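Tyrosinase (Aspergillus oryzae, PDB 6JU8) probably oxidises L-tyrosine and L-dopa to L-dopaquinone with molecular oxygen at a dinuclear copper centre, a reaction of melanin biosynthesis. Local coordinates at residues Glu329-His332 / Asn333-Asn337; Ala96-Asn100 / Tyr101-Thr105; Asp380-Thr383 / Ala384-Gln387; Leu168-Pro171 / Ile172-Met176. The protein carries 1 engineered substitution. One frame throughout, in Å; residues are numbered along the deposited sequence.

Contact 1. Residues Glu329-His332 / Asn333-Asn337. With CU (copper (II) ion), chain D.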
loop_
_atom_site.group_PDB
_atom_site.type_symbol
_atom_site.label_atom_id
_atom_site.label_comp_id
_atom_site.label_asym_id
_atom_site.label_seq_id
_atom_site.Cartn_x
_atom_site.Cartn_y
_atom_site.Cartn_z
ATOM N N GLU A 329 20.354 -14.001 -15.750
ATOM C CA GLU A 329 20.473 -12.619 -15.292
ATOM C C GLU A 329 19.384 -11.755 -15.934
ATOM O O GLU A 329 18.797 -10.914 -15.246
ATOM C CB GLU A 329 21.852 -12.065 -15.638
ATOM C CG GLU A 329 22.104 -10.689 -15.048
ATOM C CD GLU A 329 23.522 -10.192 -15.237
ATOM O OE1 GLU A 329 24.325 -10.765 -16.005
ATOM O OE2 GLU A 329 23.818 -9.153 -14.612
ATOM N N ALA A 330 19.111 -11.964 -17.214
ATOM C CA ALA A 330 18.069 -11.213 -17.925
ATOM C C ALA A 330 16.707 -11.474 -17.303
ATOM O O ALA A 330 15.887 -10.561 -17.135
ATOM C CB ALA A 330 18.110 -11.597 -19.409
ATOM N N ILE A 331 16.383 -12.741 -17.009
ATOM C CA ILE A 331 15.103 -13.021 -16.356
ATOM C C ILE A 331 15.043 -12.271 -15.028
ATOM O O ILE A 331 14.075 -11.594 -14.679
ATOM C CB ILE A 331 14.865 -14.524 -16.131
ATOM C CG1 ILE A 331 14.723 -15.270 -17.469
ATOM C CG2 ILE A 331 13.649 -14.754 -15.250
ATOM C CD1 ILE A 331 14.610 -16.778 -17.337
ATOM N N HIS A 332 16.103 -12.415 -14.233
ATOM C CA HIS A 332 16.224 -11.756 -12.937
ATOM C C HIS A 332 16.037 -10.250 -13.039
ATOM O O HIS A 332 15.426 -9.657 -12.138
ATOM C CB HIS A 332 17.597 -12.106 -12.359
ATOM C CG HIS A 332 18.322 -11.025 -11.624
ATOM N ND1 HIS A 332 19.073 -10.044 -12.251
ATOM C CD2 HIS A 332 18.466 -10.806 -10.295
ATOM C CE1 HIS A 332 19.626 -9.269 -11.331
ATOM N NE2 HIS A 332 19.273 -9.702 -10.112
ATOM N N ASN A 333 16.543 -9.609 -14.088
ATOM C CA ASN A 333 16.427 -8.153 -14.272
ATOM C C ASN A 333 14.976 -7.777 -14.484
ATOM O O ASN A 333 14.502 -6.774 -13.929
ATOM C CB ASN A 333 17.235 -7.751 -15.510
ATOM C CG ASN A 333 18.742 -7.784 -15.346
ATOM O OD1 ASN A 333 19.253 -8.020 -14.266
ATOM N ND2 ASN A 333 19.430 -7.589 -16.471
ATOM N N ASN A 334 14.271 -8.542 -15.302
ATOM C CA ASN A 334 12.848 -8.285 -15.521
ATOM C C ASN A 334 12.091 -8.433 -14.210
ATOM O O ASN A 334 11.226 -7.604 -13.883
ATOM C CB ASN A 334 12.321 -9.239 -16.592
ATOM C CG ASN A 334 12.657 -8.745 -17.978
ATOM O OD1 ASN A 334 11.988 -7.852 -18.507
ATOM N ND2 ASN A 334 13.666 -9.341 -18.596
ATOM N N VAL A 335 12.352 -9.487 -13.431
ATOM C CA VAL A 335 11.610 -9.653 -12.176
ATOM C C VAL A 335 11.882 -8.486 -11.248
ATOM O O VAL A 335 10.952 -7.967 -10.612
ATOM C CB VAL A 335 11.947 -11.009 -11.530
ATOM C CG1 VAL A 335 11.271 -11.101 -10.178
ATOM C CG2 VAL A 335 11.492 -12.138 -12.441
ATOM N N HIS A 336 13.124 -7.987 -11.155
ATOM C CA HIS A 336 13.387 -6.765 -10.387
ATOM C C HIS A 336 12.468 -5.624 -10.834
ATOM O O HIS A 336 11.860 -4.925 -10.017
ATOM C CB HIS A 336 14.834 -6.324 -10.597
ATOM C CG HIS A 336 15.839 -6.836 -9.617
ATOM N ND1 HIS A 336 15.934 -6.328 -8.336
ATOM C CD2 HIS A 336 16.818 -7.765 -9.716
ATOM C CE1 HIS A 336 16.926 -6.909 -7.694
ATOM N NE2 HIS A 336 17.465 -7.819 -8.489
ATOM N N ASN A 337 12.369 -5.421 -12.157
ATOM C CA ASN A 337 11.539 -4.320 -12.662
ATOM C C ASN A 337 10.081 -4.518 -12.264
ATOM O O ASN A 337 9.392 -3.558 -11.874
ATOM C CB ASN A 337 11.641 -4.243 -14.185
ATOM C CG ASN A 337 12.975 -3.680 -14.637
ATOM O OD1 ASN A 337 13.680 -3.032 -13.875
ATOM N ND2 ASN A 337 13.272 -3.939 -15.909
HETATM CU CU CU D . 19.029 -8.825 -8.131
HETATM O O HOH W 1 21.914 -7.657 -13.619
HETATM O O HOH W 2 22.423 -7.282 -16.766
HETATM O O HOH W 3 20.995 -7.695 -7.991
#

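Contact 2. Residues Ala96-Asn100 / Tyr101-Thr105. Engineered in segment 96-100: Ala96 (natural residue Cys). With CU (copper (II) ion), chain C.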
loop_
_atom_site.group_PDB
_atom_site.type_symbol
_atom_site.label_atom_id
_atom_site.label_comp_id
_atom_site.label_asym_id
_atom_site.label_seq_id
_atom_site.Cartn_x
_atom_site.Cartn_y
_atom_site.Cartn_z
ATOM N N ALA A 96 28.369 -5.290 -6.045
ATOM C CA ALA A 96 27.610 -6.318 -6.729
ATOM C C ALA A 96 28.115 -6.498 -8.157
ATOM O O ALA A 96 28.445 -5.519 -8.836
ATOM C CB ALA A 96 26.135 -5.950 -6.756
ATOM N N VAL A 97 28.138 -7.753 -8.581
ATOM C CA VAL A 97 28.485 -8.062 -9.966
ATOM C C VAL A 97 27.223 -8.170 -10.812
ATOM O O VAL A 97 26.377 -9.029 -10.561
ATOM C CB VAL A 97 29.256 -9.391 -10.091
ATOM C CG1 VAL A 97 29.428 -9.727 -11.565
ATOM C CG2 VAL A 97 30.605 -9.285 -9.395
ATOM N N HIS A 98 27.105 -7.286 -11.794
ATOM C CA HIS A 98 26.077 -7.340 -12.828
ATOM C C HIS A 98 26.746 -7.341 -14.193
ATOM O O HIS A 98 27.820 -6.736 -14.356
ATOM C CB HIS A 98 25.092 -6.163 -12.679
ATOM C CG HIS A 98 24.379 -6.231 -11.360
ATOM N ND1 HIS A 98 24.610 -5.299 -10.367
ATOM C CD2 HIS A 98 23.478 -7.102 -10.845
ATOM C CE1 HIS A 98 23.854 -5.580 -9.328
ATOM N NE2 HIS A 98 23.166 -6.688 -9.561
ATOM N N ASN A 99 26.127 -8.014 -15.144
ATOM C CA ASN A 99 26.635 -8.076 -16.524
ATOM C C ASN A 99 28.038 -8.669 -16.545
ATOM O O ASN A 99 28.896 -8.245 -17.322
ATOM C CB ASN A 99 26.635 -6.709 -17.214
ATOM C CG ASN A 99 26.744 -6.828 -18.718
ATOM O OD1 ASN A 99 26.078 -7.652 -19.349
ATOM N ND2 ASN A 99 27.613 -6.022 -19.337
ATOM N N ASN A 100 28.278 -9.675 -15.704
ATOM C CA ASN A 100 29.451 -10.537 -15.863
ATOM C C ASN A 100 29.105 -11.941 -15.411
ATOM O O ASN A 100 28.119 -12.146 -14.693
ATOM C CB ASN A 100 30.639 -9.982 -15.081
ATOM C CG ASN A 100 31.986 -10.417 -15.618
ATOM O OD1 ASN A 100 32.077 -11.156 -16.612
ATOM N ND2 ASN A 100 33.038 -9.955 -14.957
ATOM N N TYR A 101 29.947 -12.897 -15.781
ATOM C CA TYR A 101 29.671 -14.317 -15.557
ATOM C C TYR A 101 29.732 -14.733 -14.100
ATOM O O TYR A 101 29.283 -15.818 -13.740
ATOM C CB TYR A 101 30.633 -15.167 -16.407
ATOM C CG TYR A 101 30.630 -14.665 -17.833
ATOM C CD1 TYR A 101 29.492 -14.831 -18.616
ATOM C CD2 TYR A 101 31.734 -14.011 -18.375
ATOM C CE1 TYR A 101 29.469 -14.376 -19.925
ATOM C CE2 TYR A 101 31.711 -13.555 -19.679
ATOM C CZ TYR A 101 30.577 -13.730 -20.442
ATOM O OH TYR A 101 30.488 -13.292 -21.742
ATOM N N THR A 102 30.297 -13.884 -13.245
ATOM C CA THR A 102 30.268 -14.086 -11.800
ATOM C C THR A 102 28.997 -13.535 -11.169
ATOM O O THR A 102 28.866 -13.571 -9.946
ATOM C CB THR A 102 31.532 -13.442 -11.180
ATOM O OG1 THR A 102 31.643 -12.127 -11.752
ATOM C CG2 THR A 102 32.806 -14.225 -11.482
ATOM N N PHE A 103 28.044 -13.054 -11.956
ATOM C CA PHE A 103 26.767 -12.612 -11.366
ATOM C C PHE A 103 26.183 -13.681 -10.466
ATOM O O PHE A 103 25.808 -13.378 -9.318
ATOM C CB PHE A 103 25.815 -12.196 -12.503
ATOM C CG PHE A 103 24.359 -12.195 -12.108
ATOM C CD1 PHE A 103 23.843 -11.127 -11.366
ATOM C CD2 PHE A 103 23.520 -13.262 -12.443
ATOM C CE1 PHE A 103 22.526 -11.109 -10.952
ATOM C CE2 PHE A 103 22.200 -13.256 -12.001
ATOM C CZ PHE A 103 21.719 -12.201 -11.236
ATOM N N PRO A 104 26.042 -14.946 -10.850
ATOM C CA PRO A 104 25.407 -15.898 -9.913
ATOM C C PRO A 104 26.258 -16.186 -8.698
ATOM O O PRO A 104 25.713 -16.448 -7.611
ATOM C CB PRO A 104 25.246 -17.171 -10.767
ATOM C CG PRO A 104 25.265 -16.666 -12.188
ATOM C CD PRO A 104 26.287 -15.545 -12.184
ATOM N N THR A 105 27.597 -16.206 -8.857
ATOM C CA THR A 105 28.410 -16.633 -7.706
ATOM C C THR A 105 28.614 -15.506 -6.719
ATOM O O THR A 105 28.590 -15.724 -5.490
ATOM C CB THR A 105 29.748 -17.228 -8.187
ATOM O OG1 THR A 105 30.294 -16.299 -9.128
ATOM C CG2 THR A 105 29.498 -18.569 -8.874
HETATM CU CU CU C . 22.880 -7.643 -7.590
HETATM O O HOH W 3 20.995 -7.695 -7.991
#

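Contact 3. Residues Asp380-Thr383 / Ala384-Gln387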
loop_
_atom_site.group_PDB
_atom_site.type_symbol
_atom_site.label_atom_id
_atom_site.label_comp_id
_atom_site.label_asym_id
_atom_site.label_seq_id
_atom_site.Cartn_x
_atom_site.Cartn_y
_atom_site.Cartn_z
ATOM N N ASP A 380 19.546 -18.086 -6.726
ATOM C CA ASP A 380 20.536 -19.079 -6.296
ATOM C C ASP A 380 20.048 -20.498 -6.532
ATOM O O ASP A 380 20.808 -21.370 -6.985
ATOM C CB ASP A 380 20.863 -18.872 -4.802
ATOM C CG ASP A 380 22.105 -19.689 -4.469
ATOM O OD1 ASP A 380 23.172 -19.313 -4.999
ATOM O OD2 ASP A 380 22.005 -20.697 -3.738
ATOM N N ARG A 381 18.780 -20.745 -6.215
ATOM C CA ARG A 381 18.135 -22.051 -6.448
ATOM C C ARG A 381 18.117 -22.415 -7.932
ATOM O O ARG A 381 18.419 -23.551 -8.311
ATOM C CB ARG A 381 16.724 -21.981 -5.844
ATOM C CG ARG A 381 15.898 -23.262 -6.108
ATOM C CD ARG A 381 14.591 -23.163 -5.299
ATOM N NE ARG A 381 13.623 -24.163 -5.723
ATOM C CZ ARG A 381 12.799 -24.004 -6.765
ATOM N NH1 ARG A 381 12.841 -22.888 -7.498
ATOM N NH2 ARG A 381 11.948 -24.958 -7.098
ATOM N N LEU A 382 17.752 -21.450 -8.782
ATOM C CA LEU A 382 17.745 -21.703 -10.222
ATOM C C LEU A 382 19.150 -22.033 -10.714
ATOM O O LEU A 382 19.340 -22.916 -11.549
ATOM C CB LEU A 382 17.206 -20.492 -10.976
ATOM C CG LEU A 382 15.702 -20.216 -10.780
ATOM C CD1 LEU A 382 15.328 -18.921 -11.478
ATOM C CD2 LEU A 382 14.856 -21.383 -11.276
ATOM N N THR A 383 20.147 -21.349 -10.166
ATOM C CA THR A 383 21.543 -21.668 -10.488
ATOM C C THR A 383 21.843 -23.101 -10.066
ATOM O O THR A 383 22.473 -23.860 -10.839
ATOM C CB THR A 383 22.506 -20.680 -9.837
ATOM O OG1 THR A 383 22.204 -19.358 -10.313
ATOM C CG2 THR A 383 23.939 -20.981 -10.264
ATOM N N ALA A 384 21.480 -23.487 -8.843
ATOM C CA ALA A 384 21.757 -24.845 -8.362
ATOM C C ALA A 384 21.038 -25.873 -9.199
ATOM O O ALA A 384 21.590 -26.936 -9.520
ATOM C CB ALA A 384 21.321 -24.935 -6.891
ATOM N N ILE A 385 19.780 -25.612 -9.581
ATOM C CA ILE A 385 19.065 -26.538 -10.489
ATOM C C ILE A 385 19.814 -26.709 -11.799
ATOM O O ILE A 385 20.056 -27.827 -12.286
ATOM C CB ILE A 385 17.635 -26.040 -10.781
ATOM C CG1 ILE A 385 16.777 -26.027 -9.513
ATOM C CG2 ILE A 385 16.998 -26.884 -11.887
ATOM C CD1 ILE A 385 15.482 -25.251 -9.648
ATOM N N TRP A 386 20.187 -25.564 -12.397
ATOM C CA TRP A 386 20.827 -25.629 -13.714
ATOM C C TRP A 386 22.161 -26.341 -13.584
ATOM O O TRP A 386 22.509 -27.155 -14.453
ATOM C CB TRP A 386 20.980 -24.211 -14.288
ATOM C CG TRP A 386 21.470 -24.211 -15.699
ATOM C CD1 TRP A 386 20.650 -24.227 -16.803
ATOM C CD2 TRP A 386 22.818 -24.216 -16.194
ATOM N NE1 TRP A 386 21.410 -24.222 -17.939
ATOM C CE2 TRP A 386 22.750 -24.217 -17.600
ATOM C CE3 TRP A 386 24.072 -24.199 -15.582
ATOM C CZ2 TRP A 386 23.876 -24.216 -18.435
ATOM C CZ3 TRP A 386 25.195 -24.196 -16.413
ATOM C CH2 TRP A 386 25.105 -24.204 -17.802
ATOM N N GLN A 387 22.915 -26.082 -12.509
ATOM C CA GLN A 387 24.183 -26.799 -12.322
ATOM C C GLN A 387 23.946 -28.311 -12.248
ATOM O O GLN A 387 24.705 -29.090 -12.812
ATOM C CB GLN A 387 24.884 -26.356 -11.051
ATOM C CG GLN A 387 25.481 -24.953 -11.069
ATOM C CD GLN A 387 26.122 -24.697 -9.717
ATOM O OE1 GLN A 387 25.558 -23.989 -8.872
ATOM N NE2 GLN A 387 27.277 -25.301 -9.460
#

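Contact 4. Residues Leu168-Pro171 / Ile172-Met176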
loop_
_atom_site.group_PDB
_atom_site.type_symbol
_atom_site.label_atom_id
_atom_site.label_comp_id
_atom_site.label_asym_id
_atom_site.label_seq_id
_atom_site.Cartn_x
_atom_site.Cartn_y
_atom_site.Cartn_z
ATOM N N LEU A 168 0.968 -15.931 -10.730
ATOM C CA LEU A 168 2.188 -15.685 -9.981
ATOM C C LEU A 168 1.934 -14.558 -8.997
ATOM O O LEU A 168 1.152 -13.636 -9.266
ATOM C CB LEU A 168 3.304 -15.323 -10.964
ATOM C CG LEU A 168 3.561 -16.294 -12.117
ATOM C CD1 LEU A 168 4.623 -15.719 -13.044
ATOM C CD2 LEU A 168 3.989 -17.647 -11.564
ATOM N N ARG A 169 2.568 -14.611 -7.836
ATOM C CA ARG A 169 2.296 -13.603 -6.819
ATOM C C ARG A 169 3.545 -13.309 -6.009
ATOM O O ARG A 169 4.358 -14.213 -5.749
ATOM C CB ARG A 169 1.241 -14.079 -5.810
ATOM C CG ARG A 169 -0.142 -14.344 -6.421
ATOM C CD ARG A 169 -1.091 -14.706 -5.276
ATOM N NE ARG A 169 -2.354 -15.256 -5.778
ATOM C CZ ARG A 169 -3.218 -15.864 -4.972
ATOM N NH1 ARG A 169 -2.920 -16.000 -3.677
ATOM N NH2 ARG A 169 -4.355 -16.333 -5.477
ATOM N N LEU A 170 3.650 -12.066 -5.524
ATOM C CA LEU A 170 4.589 -11.847 -4.413
ATOM C C LEU A 170 4.281 -12.760 -3.225
ATOM O O LEU A 170 3.144 -13.166 -3.003
ATOM C CB LEU A 170 4.517 -10.403 -3.908
ATOM C CG LEU A 170 4.853 -9.294 -4.890
ATOM C CD1 LEU A 170 4.963 -7.931 -4.206
ATOM C CD2 LEU A 170 6.094 -9.570 -5.703
ATOM N N PRO A 171 5.272 -13.080 -2.398
ATOM C CA PRO A 171 5.001 -13.926 -1.217
ATOM C C PRO A 171 3.884 -13.363 -0.345
ATOM O O PRO A 171 3.791 -12.147 -0.104
ATOM C CB PRO A 171 6.308 -13.822 -0.413
ATOM C CG PRO A 171 7.347 -13.573 -1.461
ATOM C CD PRO A 171 6.683 -12.656 -2.479
ATOM N N ILE A 172 3.096 -14.291 0.197
ATOM C CA ILE A 172 2.085 -13.913 1.193
ATOM C C ILE A 172 2.676 -12.958 2.220
ATOM O O ILE A 172 2.149 -11.871 2.502
ATOM C CB ILE A 172 1.514 -15.155 1.898
ATOM C CG1 ILE A 172 0.809 -16.131 0.936
ATOM C CG2 ILE A 172 0.569 -14.743 3.005
ATOM C CD1 ILE A 172 0.645 -17.536 1.489
ATOM N N LEU A 173 3.787 -13.407 2.814
ATOM C CA LEU A 173 4.287 -12.682 3.991
ATOM C C LEU A 173 4.788 -11.312 3.585
ATOM O O LEU A 173 4.738 -10.363 4.370
ATOM C CB LEU A 173 5.364 -13.563 4.652
ATOM C CG LEU A 173 5.999 -13.021 5.918
ATOM C CD1 LEU A 173 4.952 -12.757 6.991
ATOM C CD2 LEU A 173 7.035 -14.017 6.453
ATOM N N VAL A 174 5.296 -11.159 2.355
ATOM C CA VAL A 174 5.791 -9.843 1.923
ATOM C C VAL A 174 4.672 -8.822 1.839
ATOM O O VAL A 174 4.915 -7.607 1.951
ATOM C CB VAL A 174 6.538 -10.040 0.593
ATOM C CG1 VAL A 174 6.603 -8.808 -0.265
ATOM C CG2 VAL A 174 7.956 -10.578 0.835
ATOM N N THR A 175 3.431 -9.282 1.648
ATOM C CA THR A 175 2.310 -8.367 1.435
ATOM C C THR A 175 1.586 -8.031 2.732
ATOM O O THR A 175 0.602 -7.306 2.655
ATOM C CB THR A 175 1.303 -8.915 0.406
ATOM O OG1 THR A 175 0.640 -10.094 0.891
ATOM C CG2 THR A 175 2.022 -9.247 -0.894
ATOM N N MET A 176 2.067 -8.502 3.870
ATOM C CA MET A 176 1.400 -8.281 5.159
ATOM C C MET A 176 2.104 -7.196 5.970
ATOM O O MET A 176 3.280 -7.319 6.335
ATOM C CB MET A 176 1.461 -9.585 5.986
ATOM C CG MET A 176 0.562 -10.679 5.463
ATOM S SD MET A 176 0.948 -12.296 6.151
ATOM C CE MET A 176 0.945 -11.909 7.902
#

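Contact 1. Residues Glu329-His332 / Asn333-Asn337
His332 and His336, one turn apart on helix 328-340, form the HxxxH pair of a type-3 copper site: His332 NE2 binds the copper ion at 2.2 Å and His336 NE2 at 1.9 Å. His376 and a water complete its coordination. The far nitrogen of each ring is also occupied. His332 ND1 donates in its ring plane to a lone pair of Glu329 O at 3.1 Å, and makes a weak hydrogen bond to Asn333 OD1; His336 ND1 is held by Met360 O. Glu329 O thus serves two donors, the imidazole and the backbone N-H of Asn333. Ala330 O does the same for a single residue, gripped from opposite faces of its plane by Asn334 N and Asn334 ND2, the latter at 2.9 Å. Water 1 gives protons to Glu329 OE2 at 2.6 Å and to Asn333 OD1 at 2.8 Å, tying the carboxylate to the side-chain amide; water 2 accepts from Asn333 ND2 and returns a weak bond to the same OE2. Outside the helix, Glu329 OE2 also takes the N-H of Asn99, and Asn333 ND2 meets Tyr271 OH. The imidazoles form an offset edge-to-face pair, the edge of His336 toward the face of His332, with His336 CD2 3.1 Å above that ring, toward its rim.

Contact 2. Residues Ala96-Asn100 / Tyr101-Thr105
Phe103 N donates to Asn100 O at 2.9 Å with an N-H...O angle of 155°, arriving well above the carbonyl plane. This is the closing bond of a type I beta turn from Asn100 to Phe103. Asn100 adds a second hold: its CG is anti to the backbone N (chi1 -155°), which lets OD1 reach forward to the backbone N-H of Tyr101, a weak bond at 2.9 Å. The same OD1 lies 3.4 Å from Tyr101 CD2, amide and ring planes being 59° apart. Beside it, the Asn100 and Thr102 side chains run alongside each other, pointing the same way. Val97 CG1 packs against Thr102 OG1 at 3.3 Å, a methyl against a hydroxyl oxygen, the two side chains crossing at about a right angle.

The turn leads from a loop straight into helix 103-129, and the stretch opens a copper-binding motif of the tyrosinase family. His98 NE2 binds the copper ion at 2.2 Å, and His71, His107 and a water complete that site. Ala96, an engineered residue, has its CB 3.8 Å from the same copper. Phe103 reaches back toward the ligand, its CD1 4.1 Å from His98 CD2, with the two side chains set obliquely; its ring also meets those of His107 and His332, a ligand of the other copper. Val97 O, a buried carbonyl oxygen with no polar partner in the model, lies at the edge of the Phe103 ring, in its plane and 3.4 Å from CD1.

Contact 3. Residues Asp380-Thr383 / Ala384-Gln387
Four successive i to i+4 bonds bind Asp380-Thr383 to Ala384-Gln387 in regular alpha-helical geometry, among them Ala384 N to Asp380 O at 2.9 Å and Ile385 N to Arg381 O at 2.8 Å. The side chains sort themselves round these two turns of helix 371-389. Ile385 lays its CD1 over the centre of the Arg381 guanidinium, 4.1 Å above the plane. Arg381 runs extended from CG to NE, then turns its flat end sharply (chi4 -84°), presenting a face to the methyl; the same methyl also touches Arg381 CG. From the next position Leu382 CD2 comes within 4.2 Å of Ile385 CD1. On another side of the helix, with Thr383 OG1 beside the backbone nitrogen (chi1 -60°), the methyl CG2 stands anti to that nitrogen and packs 3.7 Å from Gln387 OE1, while the hydroxyl meets Ile379 O one turn earlier. Gln387 crosses it obliquely, with CG only 3.2 Å from Thr383 O.

Arg381 NH1 bonds to Asn378 OD1 of the same helix, while other polar ends reach further: Arg381 NH2 to Tyr456 OH, Asp380 to Arg108 in a salt bridge and to Tyr437 and Tyr439, and Gln387 OE1 to Arg108 NH1. Arg381 therefore combines an apolar cover on one guanidinium face with polar partners at its terminal nitrogens, while Arg108, bonded to both Asp380 and Gln387, should stabilise the buried carboxylate as an anion and fasten helix 103-129 against this one.

Contact 4. Residues Leu168-Pro171 / Ile172-Met176
Val174 leans its CG2 branch against the flank of the Pro171 ring, 3.8 Å from both CG and CB of the proline, and the two side chains meet at a slant. The valine CG1 branch turns to Leu170 instead, standing 4.4 Å from its CD1, so the two methyls divide between neighbouring residues. Thr175 approaches from a different quarter: its CG2 lies 4.1 Å from Leu170 CB and 3.5 Å from Pro171 O. Its hydroxyl is folded between the backbone N and the carbonyl carbon (chi1 66°), which brings OG1 to Ile172 O at 2.8 Å. That oxygen takes Thr175 N as well, from the same face of its plane. Pro171 O receives two weak bonds, from Val174 N at 3.0 Å and from Thr175 N.

Pro171 and Val174 both rest on Ile371 at the start of helix 371-389, and Leu170 packs on Trp258 of helix 258-267. Ile172 and Thr175 touch Val250 of the second subunit. An extended run ending in proline, then a short 3-10 turn at 173-175: this is the last part of the link from helix 135-144 to strand 178-182, within the common central domain of tyrosinase and at its interface with the second subunit.

From the N terminus the order is contact 2, contact 4, contact 1, contact 3; each is a continuous stretch, so none closes a long loop, and they follow in series without nesting or crossing. Contact 2 enters helix 103-129 beside one copper, and contact 1, on helix 328-340, carries two ligands of the other; water 3 binds both metals, and His332 CE1 packs 3.5 Å from Phe103 CE1. Contact 3 adds helix 371-389, where Thr383 OG1 touches Pro104 CB of contact 2 at 3.8 Å. Contact 4 stands apart, its nearest atoms about 17 Å from contact 2, across the chain's centre, linking the N-terminal end of helix 371-389 to the second subunit.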